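Long-range contacts in McyG protein (Microcystis aeruginosa PCC 7806, PDB 4R0M), which binds phenylalanyl-adenylate in its adenylation domain and probably passes an activated acid to its peptidyl carrier domain during microcystin synthesis: residues Asn282-Leu288 with Ile319-His323; Ile96-Leu100 with Ala176-Phe181; Ala449-Glu453 with Tyr466-Phe470. All coordinates share one frame; numbering follows the deposited sequence.

Contact 1 (Asn282-Leu288 with Ile319-His323)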
loop_
_atom_site.group_PDB
_atom_site.type_symbol
_atom_site.label_atom_id
_atom_site.label_comp_id
_atom_site.label_asym_id
_atom_site.label_seq_id
_atom_site.Cartn_x
_atom_site.Cartn_y
_atom_site.Cartn_z
ATOM N N ASN A 282 10.578 6.562 -14.862
ATOM C CA ASN A 282 10.969 7.815 -15.512
ATOM C C ASN A 282 12.468 8.106 -15.408
ATOM O O ASN A 282 13.048 8.691 -16.321
ATOM C CB ASN A 282 10.156 8.994 -14.963
ATOM C CG ASN A 282 8.672 8.886 -15.284
ATOM O OD1 ASN A 282 8.243 8.004 -16.030
ATOM N ND2 ASN A 282 7.881 9.789 -14.717
ATOM N N GLN A 283 13.085 7.681 -14.305
ATOM C CA GLN A 283 14.537 7.801 -14.111
ATOM C C GLN A 283 15.325 6.982 -15.133
ATOM O O GLN A 283 16.494 7.271 -15.405
ATOM C CB GLN A 283 14.939 7.371 -12.693
ATOM C CG GLN A 283 14.386 8.238 -11.571
ATOM C CD GLN A 283 15.021 9.614 -11.515
ATOM O OE1 GLN A 283 14.444 10.592 -11.984
ATOM N NE2 GLN A 283 16.221 9.693 -10.946
ATOM N N GLN A 284 14.679 5.960 -15.692
ATOM C CA GLN A 284 15.311 5.061 -16.658
ATOM C C GLN A 284 15.050 5.483 -18.108
ATOM O O GLN A 284 15.232 4.689 -19.031
ATOM C CB GLN A 284 14.830 3.622 -16.432
ATOM C CG GLN A 284 15.055 3.086 -15.024
ATOM C CD GLN A 284 16.485 2.643 -14.779
ATOM O OE1 GLN A 284 17.067 1.903 -15.575
ATOM N NE2 GLN A 284 17.055 3.083 -13.665
ATOM N N ALA A 285 14.637 6.735 -18.302
ATOM C CA ALA A 285 14.299 7.264 -19.631
ATOM C C ALA A 285 15.415 7.089 -20.664
ATOM O O ALA A 285 15.143 6.807 -21.834
ATOM C CB ALA A 285 13.890 8.727 -19.532
ATOM N N GLU A 286 16.662 7.253 -20.222
ATOM C CA GLU A 286 17.835 7.142 -21.089
ATOM C C GLU A 286 18.001 5.737 -21.676
ATOM O O GLU A 286 18.053 5.577 -22.898
ATOM C CB GLU A 286 19.101 7.579 -20.331
ATOM C CG GLU A 286 20.410 7.439 -21.105
ATOM C CD GLU A 286 20.478 8.306 -22.354
ATOM O OE1 GLU A 286 19.878 9.405 -22.368
ATOM O OE2 GLU A 286 21.141 7.887 -23.328
ATOM N N GLU A 287 18.076 4.733 -20.805
ATOM C CA GLU A 287 18.237 3.335 -21.227
ATOM C C GLU A 287 17.003 2.767 -21.938
ATOM O O GLU A 287 17.092 1.744 -22.618
ATOM C CB GLU A 287 18.654 2.431 -20.054
ATOM C CG GLU A 287 18.019 2.768 -18.713
ATOM C CD GLU A 287 18.817 3.800 -17.932
ATOM O OE1 GLU A 287 19.809 3.414 -17.278
ATOM O OE2 GLU A 287 18.451 4.996 -17.970
ATOM N N LEU A 288 15.863 3.439 -21.785
ATOM C CA LEU A 288 14.626 3.056 -22.467
ATOM C C LEU A 288 14.570 3.537 -23.921
ATOM O O LEU A 288 13.613 3.239 -24.644
ATOM C CB LEU A 288 13.404 3.556 -21.689
ATOM C CG LEU A 288 12.929 2.696 -20.513
ATOM C CD1 LEU A 288 12.034 3.502 -19.585
ATOM C CD2 LEU A 288 12.215 1.441 -20.996
ATOM N N ILE A 319 7.154 8.490 -22.302
ATOM C CA ILE A 319 8.241 7.518 -22.373
ATOM C C ILE A 319 7.742 6.156 -22.868
ATOM O O ILE A 319 8.372 5.534 -23.727
ATOM C CB ILE A 319 8.952 7.359 -21.007
ATOM C CG1 ILE A 319 9.666 8.657 -20.614
ATOM C CG2 ILE A 319 9.948 6.205 -21.042
ATOM C CD1 ILE A 319 10.049 8.737 -19.149
ATOM N N LEU A 320 6.603 5.710 -22.338
ATOM C CA LEU A 320 6.154 4.333 -22.544
ATOM C C LEU A 320 5.150 4.101 -23.678
ATOM O O LEU A 320 4.907 2.953 -24.051
ATOM C CB LEU A 320 5.649 3.718 -21.231
ATOM C CG LEU A 320 6.698 3.384 -20.162
ATOM C CD1 LEU A 320 6.079 2.514 -19.084
ATOM C CD2 LEU A 320 7.924 2.695 -20.745
ATOM N N GLU A 321 4.582 5.172 -24.233
ATOM C CA GLU A 321 3.755 5.037 -25.437
ATOM C C GLU A 321 4.612 4.589 -26.628
ATOM O O GLU A 321 4.108 3.980 -27.571
ATOM C CB GLU A 321 2.976 6.325 -25.752
ATOM C CG GLU A 321 3.803 7.471 -26.319
ATOM C CD GLU A 321 2.946 8.568 -26.928
ATOM O OE1 GLU A 321 2.081 9.121 -26.215
ATOM O OE2 GLU A 321 3.143 8.882 -28.122
ATOM N N LYS A 322 5.908 4.887 -26.557
ATOM C CA LYS A 322 6.893 4.409 -27.528
ATOM C C LYS A 322 7.212 2.930 -27.301
ATOM O O LYS A 322 8.012 2.335 -28.028
ATOM C CB LYS A 322 8.176 5.244 -27.436
ATOM C CG LYS A 322 7.985 6.723 -27.730
ATOM C CD LYS A 322 9.299 7.483 -27.647
ATOM C CE LYS A 322 9.125 8.923 -28.104
ATOM N NZ LYS A 322 10.437 9.613 -28.263
ATOM N N HIS A 323 6.584 2.349 -26.281
ATOM C CA HIS A 323 6.749 0.938 -25.947
ATOM C C HIS A 323 5.421 0.234 -25.951
ATOM O O HIS A 323 5.209 -0.740 -25.220
ATOM C CB HIS A 323 7.452 0.795 -24.602
ATOM C CG HIS A 323 8.867 1.312 -24.607
ATOM N ND1 HIS A 323 9.933 0.497 -24.622
ATOM C CD2 HIS A 323 9.365 2.613 -24.624
ATOM C CE1 HIS A 323 11.057 1.232 -24.637
ATOM N NE2 HIS A 323 10.707 2.528 -24.639
#

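Contact 2 (Ile96-Leu100 with Ala176-Phe181)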
loop_
_atom_site.group_PDB
_atom_site.type_symbol
_atom_site.label_atom_id
_atom_site.label_comp_id
_atom_site.label_asym_id
_atom_site.label_seq_id
_atom_site.Cartn_x
_atom_site.Cartn_y
_atom_site.Cartn_z
ATOM N N ILE A 96 -8.609 -16.246 11.641
ATOM C CA ILE A 96 -8.350 -14.899 11.134
ATOM C C ILE A 96 -6.843 -14.631 11.029
ATOM O O ILE A 96 -6.156 -14.534 12.050
ATOM C CB ILE A 96 -9.050 -13.818 11.991
ATOM C CG1 ILE A 96 -10.568 -14.049 12.007
ATOM C CG2 ILE A 96 -8.732 -12.421 11.466
ATOM C CD1 ILE A 96 -11.280 -13.444 13.198
ATOM N N PRO A 97 -6.324 -14.516 9.790
ATOM C CA PRO A 97 -4.914 -14.182 9.616
ATOM C C PRO A 97 -4.675 -12.698 9.881
ATOM O O PRO A 97 -5.515 -11.861 9.538
ATOM C CB PRO A 97 -4.652 -14.512 8.147
ATOM C CG PRO A 97 -5.971 -14.316 7.477
ATOM C CD PRO A 97 -7.033 -14.612 8.499
ATOM N N VAL A 98 -3.547 -12.389 10.516
ATOM C CA VAL A 98 -3.174 -11.006 10.801
ATOM C C VAL A 98 -1.799 -10.745 10.186
ATOM O O VAL A 98 -0.770 -10.886 10.857
ATOM C CB VAL A 98 -3.190 -10.698 12.318
ATOM C CG1 VAL A 98 -2.965 -9.213 12.573
ATOM C CG2 VAL A 98 -4.511 -11.138 12.941
ATOM N N PRO A 99 -1.778 -10.389 8.889
ATOM C CA PRO A 99 -0.517 -10.174 8.193
ATOM C C PRO A 99 0.132 -8.870 8.628
ATOM O O PRO A 99 -0.527 -7.829 8.665
ATOM C CB PRO A 99 -0.929 -10.102 6.712
ATOM C CG PRO A 99 -2.366 -10.519 6.658
ATOM C CD PRO A 99 -2.928 -10.168 8.000
ATOM N N LEU A 100 1.409 -8.939 8.980
ATOM C CA LEU A 100 2.165 -7.749 9.349
ATOM C C LEU A 100 3.462 -7.682 8.548
ATOM O O LEU A 100 3.978 -8.710 8.105
ATOM C CB LEU A 100 2.441 -7.722 10.858
ATOM C CG LEU A 100 1.237 -7.566 11.801
ATOM C CD1 LEU A 100 1.635 -7.862 13.240
ATOM C CD2 LEU A 100 0.598 -6.188 11.695
ATOM N N ALA A 176 -15.814 -11.817 10.481
ATOM C CA ALA A 176 -14.464 -11.357 10.173
ATOM C C ALA A 176 -13.666 -12.447 9.463
ATOM O O ALA A 176 -13.683 -13.609 9.876
ATOM C CB ALA A 176 -13.750 -10.922 11.444
ATOM N N ALA A 177 -12.982 -12.059 8.392
ATOM C CA ALA A 177 -12.146 -12.977 7.626
ATOM C C ALA A 177 -10.685 -12.530 7.617
ATOM O O ALA A 177 -9.781 -13.345 7.439
ATOM C CB ALA A 177 -12.666 -13.102 6.202
ATOM N N LEU A 178 -10.466 -11.230 7.805
ATOM C CA LEU A 178 -9.139 -10.643 7.689
ATOM C C LEU A 178 -8.989 -9.433 8.602
ATOM O O LEU A 178 -9.845 -8.546 8.622
ATOM C CB LEU A 178 -8.867 -10.251 6.232
ATOM C CG LEU A 178 -7.513 -9.652 5.831
ATOM C CD1 LEU A 178 -6.360 -10.617 6.081
ATOM C CD2 LEU A 178 -7.561 -9.236 4.369
ATOM N N LEU A 179 -7.898 -9.412 9.359
ATOM C CA LEU A 179 -7.596 -8.297 10.247
ATOM C C LEU A 179 -6.265 -7.664 9.853
ATOM O O LEU A 179 -5.216 -8.299 9.961
ATOM C CB LEU A 179 -7.585 -8.765 11.707
ATOM C CG LEU A 179 -7.325 -7.762 12.838
ATOM C CD1 LEU A 179 -8.312 -6.604 12.827
ATOM C CD2 LEU A 179 -7.371 -8.484 14.176
ATOM N N LEU A 180 -6.323 -6.419 9.382
ATOM C CA LEU A 180 -5.134 -5.699 8.922
ATOM C C LEU A 180 -4.870 -4.436 9.739
ATOM O O LEU A 180 -5.684 -3.508 9.752
ATOM C CB LEU A 180 -5.254 -5.341 7.435
ATOM C CG LEU A 180 -5.237 -6.473 6.405
ATOM C CD1 LEU A 180 -5.852 -5.999 5.098
ATOM C CD2 LEU A 180 -3.825 -6.986 6.180
ATOM N N PHE A 181 -3.723 -4.410 10.411
ATOM C CA PHE A 181 -3.333 -3.274 11.237
ATOM C C PHE A 181 -2.571 -2.230 10.435
ATOM O O PHE A 181 -1.606 -2.551 9.742
ATOM C CB PHE A 181 -2.492 -3.737 12.429
ATOM C CG PHE A 181 -3.300 -4.313 13.556
ATOM C CD1 PHE A 181 -3.679 -5.654 13.548
ATOM C CD2 PHE A 181 -3.677 -3.519 14.633
ATOM C CE1 PHE A 181 -4.424 -6.185 14.589
ATOM C CE2 PHE A 181 -4.422 -4.046 15.677
ATOM C CZ PHE A 181 -4.796 -5.381 15.654
#

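Contact 3 (Ala449-Glu453 with Tyr466-Phe470)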
loop_
_atom_site.group_PDB
_atom_site.type_symbol
_atom_site.label_atom_id
_atom_site.label_comp_id
_atom_site.label_asym_id
_atom_site.label_seq_id
_atom_site.Cartn_x
_atom_site.Cartn_y
_atom_site.Cartn_z
ATOM N N ALA A 449 2.323 19.028 -0.765
ATOM C CA ALA A 449 3.561 18.282 -0.535
ATOM C C ALA A 449 4.092 17.529 -1.756
ATOM O O ALA A 449 5.299 17.548 -2.019
ATOM C CB ALA A 449 3.389 17.333 0.642
ATOM N N HIS A 450 3.193 16.879 -2.497
ATOM C CA HIS A 450 3.581 16.068 -3.655
ATOM C C HIS A 450 4.248 16.870 -4.743
ATOM O O HIS A 450 5.232 16.415 -5.327
ATOM C CB HIS A 450 2.395 15.268 -4.195
ATOM C CG HIS A 450 1.434 16.077 -5.038
ATOM N ND1 HIS A 450 0.497 16.884 -4.499
ATOM C CD2 HIS A 450 1.285 16.173 -6.422
ATOM C CE1 HIS A 450 -0.210 17.469 -5.484
ATOM N NE2 HIS A 450 0.273 17.033 -6.661
ATOM N N GLU A 451 3.726 18.069 -5.013
ATOM C CA GLU A 451 4.327 18.990 -5.982
ATOM C C GLU A 451 5.748 19.345 -5.569
ATOM O O GLU A 451 6.682 19.240 -6.368
ATOM C CB GLU A 451 3.512 20.277 -6.090
ATOM C CG GLU A 451 2.255 20.188 -6.935
ATOM C CD GLU A 451 1.547 21.526 -7.037
ATOM O OE1 GLU A 451 2.179 22.508 -7.490
ATOM O OE2 GLU A 451 0.360 21.601 -6.659
ATOM N N LEU A 452 5.896 19.762 -4.311
ATOM C CA LEU A 452 7.197 20.095 -3.742
ATOM C C LEU A 452 8.154 18.921 -3.866
ATOM O O LEU A 452 9.261 19.071 -4.385
ATOM C CB LEU A 452 7.051 20.520 -2.278
ATOM C CG LEU A 452 6.339 21.851 -2.012
ATOM C CD1 LEU A 452 5.732 21.872 -0.616
ATOM C CD2 LEU A 452 7.277 23.034 -2.221
ATOM N N GLU A 453 7.701 17.749 -3.417
ATOM C CA GLU A 453 8.487 16.517 -3.481
ATOM C C GLU A 453 8.889 16.144 -4.906
ATOM O O GLU A 453 10.041 15.781 -5.146
ATOM C CB GLU A 453 7.735 15.364 -2.812
ATOM C CG GLU A 453 7.777 15.406 -1.291
ATOM C CD GLU A 453 6.559 14.778 -0.640
ATOM O OE1 GLU A 453 5.915 13.904 -1.261
ATOM O OE2 GLU A 453 6.245 15.160 0.505
ATOM N N TYR A 466 12.460 8.803 -1.412
ATOM C CA TYR A 466 12.887 9.068 -0.055
ATOM C C TYR A 466 12.688 10.497 0.389
ATOM O O TYR A 466 13.345 10.941 1.281
ATOM C CB TYR A 466 14.344 8.720 0.112
ATOM C CG TYR A 466 14.684 7.306 -0.145
ATOM C CD1 TYR A 466 14.573 6.379 0.832
ATOM C CD2 TYR A 466 15.127 6.904 -1.362
ATOM C CE1 TYR A 466 14.878 5.081 0.608
ATOM C CE2 TYR A 466 15.438 5.606 -1.593
ATOM C CZ TYR A 466 15.313 4.707 -0.590
ATOM O OH TYR A 466 15.626 3.419 -0.795
ATOM N N THR A 467 11.819 11.225 -0.279
ATOM C CA THR A 467 11.692 12.640 -0.082
ATOM C C THR A 467 10.395 12.992 0.592
ATOM O O THR A 467 9.438 12.342 0.393
ATOM C CB THR A 467 11.818 13.369 -1.404
ATOM O OG1 THR A 467 13.048 13.024 -1.999
ATOM C CG2 THR A 467 11.816 14.800 -1.192
ATOM N N ALA A 468 10.398 13.993 1.452
ATOM C CA ALA A 468 9.195 14.445 2.147
ATOM C C ALA A 468 9.190 15.959 2.347
ATOM O O ALA A 468 10.237 16.573 2.561
ATOM C CB ALA A 468 9.053 13.736 3.484
ATOM N N ALA A 469 8.001 16.549 2.269
ATOM C CA ALA A 469 7.817 17.966 2.534
ATOM C C ALA A 469 6.657 18.164 3.506
ATOM O O ALA A 469 5.540 17.705 3.258
ATOM C CB ALA A 469 7.570 18.721 1.236
ATOM N N PHE A 470 6.935 18.836 4.620
ATOM C CA PHE A 470 5.921 19.106 5.642
ATOM C C PHE A 470 6.177 20.438 6.342
ATOM O O PHE A 470 7.287 20.974 6.286
ATOM C CB PHE A 470 5.852 17.961 6.665
ATOM C CG PHE A 470 7.152 17.692 7.370
ATOM C CD1 PHE A 470 8.086 16.816 6.824
ATOM C CD2 PHE A 470 7.443 18.309 8.582
ATOM C CE1 PHE A 470 9.287 16.565 7.471
ATOM C CE2 PHE A 470 8.643 18.063 9.233
ATOM C CZ PHE A 470 9.564 17.187 8.678
#

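Contact 1 (Asn282-Leu288 with Ile319-His323)
N282, the last residue of helix 275-282, meets I319 through its carboxamide oxygen: OD1 lies 3.7 Å from I319 CD1, a plain van der Waals touch. The other end of that amide is used differently, because ND2 is hydrogen-bonded to the carbonyl oxygen of T312 on helix 310-320, and this fixes which way the amide is turned. The chain then leaves the helix by a type I turn, closed by A285 N on N282 O at 3.2 Å. The turn brings A285 up to the same methyl, with A285 CB 3.9 Å from I319 CD1. I319 reaches both residues because its chain is stretched out beyond CG1 (chi2 164°), which sends CD1 forward and leaves the branch methyl CG2 for the next partner.

Each of the two helices follows a strand of the large mixed sheet in the AMP-binding domain, helix 275-282 after 270-273 and helix 310-320 after 300-303. The contact therefore joins the C-terminal ends of two successive beta-alpha units of this domain, which belongs to the ANL clan.

L288 comes last and divides its two methyls. CD1 packs on I319 CG2 at 3.7 Å, the two side chains crossing nearly perpendicular, and also approaches CD2 of L320 more loosely. CD2 goes to the imidazole, 3.8 Å from H323 CE1. The backbone of L288 meets that ring too: H323 NE2 donates to L288 O over 3.0 Å, a weak bond bent to 127°, with the oxygen in the ring plane at its edge. The other ring nitrogen, ND1, is hydrogen-bonded to the backbone N of Y293, so both nitrogens have a partner. L260 of helix 258-265 packs against both L288 and L320.

Contact 2 (Ile96-Leu100 with Ala176-Phe181)
The F181 ring meets V98 edge-on: the methyl CG1 sits near the ring plane, 3.8 Å from F181 CD1, and segment 96-100 places nothing over either face. CG1 gets there because it stands opposite the backbone N of V98 (chi1 -173°), which leaves CG2 to lie beside L179, the two side chains pointing the same way. The puckered rings of P97 and P99 take the other side of the strand. P99 CD rests 3.8 Å from L180 CD2, and the terminal methyl L178 CD1 fits between the two prolines, in touch with both.

The strands run parallel, 18° apart, yet they are poorly zipped. The one hydrogen bond across is L179 N to P97 O at 3.4 Å, straight but weak. The prolines have no N-H to offer; their CD atoms simply abut carbonyls, P97 CD 3.2 Å from A177 O and P99 CD 3.5 Å from L179 O. V98 CA makes a C-H...O contact to L179 O. On the far side of strand 176-182, A177 and L178 form a classic beta bulge opposite L194; in this family the loop between those two strands is the Ser/Thr/Gly-rich phosphate-binding loop.

Strand 96-99 ends a beta-alpha-beta crossover from 72-76 through helix 80-93, and on its other edge I96, V98 and L100 make backbone bonds to H71, V73 and L75. Helix 80-93 covers the prolines with F83, L87, C90 and F91, I230 of helix 227-240 closes over P99, L178 and L180, and L123 packs on V98 and L179.

Contact 3 (Ala449-Glu453 with Tyr466-Phe470)
E453 and A469 make the tight part of this contact. The A469 N-H points at E453 OE2 over 2.9 Å, at an angle of 144°, and is received on the lone pair turned away from the other carboxylate oxygen. The chain of E453 is extended beyond CG, which carries the carboxylate from the helix to the strand. Beside it, A449 CB presses on A469 O at 3.4 Å and L452 CB meets A469 CB at 4.0 Å; the small alanines let the backbones come close.

Helix 449-457 here packs against strand 468-474, an outer strand of a three-stranded sheet in the small C-terminal subdomain of an ANL-type adenylation enzyme. A468 and F470 make backbone hydrogen bonds to T485 and I483 of strand 479-486, whereas A469 between them faces the helix. With an alanine here in place of E453, the A469 N-H would probably lose its acceptor, and T467 CG2 the methylene it packs on.

Toward T467 the fit is looser, CG2 only grazing E453 CG at 4.1 Å. K536 gives OE2 a long, weak ion pair. Partly exposed H450 points away from the strand and touches Q307, while E451 touches S359 and F511.

In the fold
From the N terminus, contact 2 closes first: after 75 intervening residues the chain returns to strand 96-99 as strand 176-182 and lies along it, tying the four-stranded parallel sheet to the antiparallel pair that 176-182 forms with 190-195. Contact 1 closes a shorter loop of 30 residues, which carries strand 300-303 of the large mixed sheet, and joins two helix ends; contact 3 closes the shortest, 12 residues, in the C-terminal subdomain. The three loops follow in series, none enclosing or crossing another. Contacts 2 and 1 both belong to the AMP-binding region but lie on opposite sides of the chain's centre, their own centres 39 Å apart. Contact 3 comes nearer to contact 1, about 10 Å between nearest atoms, without touching it.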